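Long-range contact in E1 (Kluyveromyces marxianus, PDB 3VX6), which activates the ubiquitin-like proteins Atg8 and Atg12 for conjugation as the E1-like enzyme of autophagy and cytoplasm-to-vacuole transport: residues A[136-141]-A[271-276]. Numbering follows the deposited sequence.
Sequences FYYWIC and APKSID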
# COMPACT_ATOMS: atom_id res chain seq x y z
N PHE A 136 10.13 7.51 20.40
CA PHE A 136 9.80 7.70 18.99
C PHE A 136 8.35 7.50 18.67
O PHE A 136 7.87 6.38 18.62
CB PHE A 136 10.63 6.74 18.15
CG PHE A 136 12.10 6.94 18.32
CD1 PHE A 136 12.82 7.67 17.38
CD2 PHE A 136 12.75 6.45 19.45
CE1 PHE A 136 14.18 7.91 17.56
CE2 PHE A 136 14.10 6.69 19.64
CZ PHE A 136 14.82 7.42 18.70
N TYR A 137 7.65 8.61 18.43
CA TYR A 137 6.24 8.58 18.08
C TYR A 137 6.13 8.44 16.56
O TYR A 137 6.80 9.16 15.82
CB TYR A 137 5.58 9.88 18.53
CG TYR A 137 5.83 10.21 19.99
CD1 TYR A 137 4.81 10.11 20.94
CD2 TYR A 137 7.11 10.58 20.43
CE1 TYR A 137 5.05 10.38 22.29
CE2 TYR A 137 7.36 10.85 21.79
CZ TYR A 137 6.32 10.74 22.71
OH TYR A 137 6.57 10.97 24.04
N TYR A 138 5.33 7.51 16.08
CA TYR A 138 5.17 7.36 14.64
C TYR A 138 3.82 6.84 14.25
O TYR A 138 3.07 6.30 15.07
CB TYR A 138 6.23 6.45 14.04
CG TYR A 138 6.16 5.04 14.54
CD1 TYR A 138 6.50 4.74 15.86
CD2 TYR A 138 5.80 3.99 13.69
CE1 TYR A 138 6.49 3.43 16.32
CE2 TYR A 138 5.79 2.67 14.14
CZ TYR A 138 6.14 2.40 15.46
OH TYR A 138 6.15 1.11 15.94
N TRP A 139 3.51 7.00 12.97
CA TRP A 139 2.24 6.57 12.44
C TRP A 139 2.42 6.24 10.97
O TRP A 139 2.82 7.09 10.17
CB TRP A 139 1.22 7.68 12.60
CG TRP A 139 -0.16 7.17 12.70
CD1 TRP A 139 -0.59 5.90 12.44
CD2 TRP A 139 -1.31 7.91 13.13
NE1 TRP A 139 -1.94 5.81 12.68
CE2 TRP A 139 -2.40 7.02 13.10
CE3 TRP A 139 -1.52 9.23 13.52
CZ2 TRP A 139 -3.69 7.42 13.46
CZ3 TRP A 139 -2.80 9.63 13.88
CH2 TRP A 139 -3.87 8.72 13.85
N ILE A 140 2.12 5.00 10.61
CA ILE A 140 2.25 4.59 9.23
C ILE A 140 0.87 4.44 8.63
O ILE A 140 -0.10 4.12 9.33
CB ILE A 140 2.99 3.25 9.11
CG1 ILE A 140 4.37 3.37 9.78
CG2 ILE A 140 3.15 2.87 7.65
CD1 ILE A 140 5.21 2.10 9.72
N CYS A 141 0.78 4.70 7.33
CA CYS A 141 -0.46 4.57 6.60
C CYS A 141 -0.13 4.13 5.19
O CYS A 141 0.92 4.47 4.64
CB CYS A 141 -1.24 5.89 6.55
SG CYS A 141 -0.68 7.09 5.31
N ALA A 271 -4.18 5.83 16.31
CA ALA A 271 -3.30 6.72 17.04
C ALA A 271 -1.85 6.35 16.75
O ALA A 271 -1.53 5.22 16.34
CB ALA A 271 -3.58 6.62 18.53
N PRO A 272 -0.94 7.31 16.95
CA PRO A 272 0.48 7.07 16.72
C PRO A 272 0.99 5.95 17.62
O PRO A 272 0.40 5.66 18.66
CB PRO A 272 1.12 8.41 17.08
CG PRO A 272 0.02 9.40 16.81
CD PRO A 272 -1.19 8.71 17.35
N LYS A 273 2.08 5.30 17.20
CA LYS A 273 2.70 4.25 17.98
C LYS A 273 3.94 4.94 18.55
O LYS A 273 4.63 5.65 17.84
CB LYS A 273 3.12 3.08 17.09
CG LYS A 273 1.97 2.48 16.31
CD LYS A 273 2.38 1.30 15.45
CE LYS A 273 2.45 0.01 16.25
NZ LYS A 273 2.49 -1.18 15.35
N SER A 274 4.20 4.76 19.84
CA SER A 274 5.37 5.38 20.44
C SER A 274 6.24 4.35 21.09
O SER A 274 5.83 3.68 22.04
CB SER A 274 4.98 6.41 21.49
OG SER A 274 4.24 5.80 22.54
N ILE A 275 7.45 4.20 20.60
CA ILE A 275 8.34 3.24 21.19
C ILE A 275 9.45 3.93 21.97
O ILE A 275 10.44 4.42 21.42
CB ILE A 275 8.89 2.30 20.13
CG1 ILE A 275 9.84 3.06 19.17
CG2 ILE A 275 7.67 1.66 19.34
CD1 ILE A 275 10.98 2.15 18.58
N ASP A 276 9.22 4.00 23.28
CA ASP A 276 10.13 4.64 24.23
C ASP A 276 11.27 3.69 24.61
O ASP A 276 11.28 3.09 25.68
CB ASP A 276 9.33 5.08 25.47
CG ASP A 276 10.21 5.67 26.57
OD1 ASP A 276 9.67 6.27 27.54
OD2 ASP A 276 11.43 5.52 26.47
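Trp139 lays one face of its indole over the peptide link between Ala271 and Pro272, with Ala271 C and Pro272 N both lying over the middle of the ring system. Having CG opposite the backbone N (chi1 -152°) swings the indole across to the neighbouring segment. CB leads into CG, which passes near Pro272 CA; of the fusion carbons, CD2 lies closest to Pro272 N and CE2 to Ala271 C. On the six-membered ring CE3 meets Pro272 CG at 3.6 Å, Pro272 CD makes a CH-pi contact over the face, 4.1 Å from the ring centroid, and CH2 and CZ2 run beneath the start of Ala271, with CZ2 3.3 Å from Ala271 N. NE1, on the five-membered ring, hydrogen-bonds instead to the carbonyl of Glu263. Replacing this tryptophan with an alanine would probably uncover the Ala271-Pro272 link and leave the Glu263 carbonyl without its indole donor. Residues 273-275 form a short strand antiparallel to strand 135-144 of the mixed sheet in the Atg7 N-terminal region; the far side of strand 135-144 pairs with strand 123-130. Phe136-Ile275 and Tyr138-Lys273 are hydrogen-bonded pairs flanking the non-hydrogen-bonded Tyr137-Ser274. Lys273 N donates to Tyr138 O at 2.6 Å and Ile275 N to Phe136 O at 3.0 Å. On the face that carries Phe136, Tyr138, Lys273 and Ile275, Lys273 CB sits over the Tyr138 ring in a CH-pi contact, 3.7 Å from the ring centroid, while Ile275 CG2 abuts the ring edge 3.7 Å from Tyr138 CE1. Phe24 meets this tyrosine edge-to-face. On the opposite face of the sheet, Ser274 CB makes an off-centre CH-pi contact with Tyr137, whose side chain also touches Ile89 and Phe92 of helix 89-94.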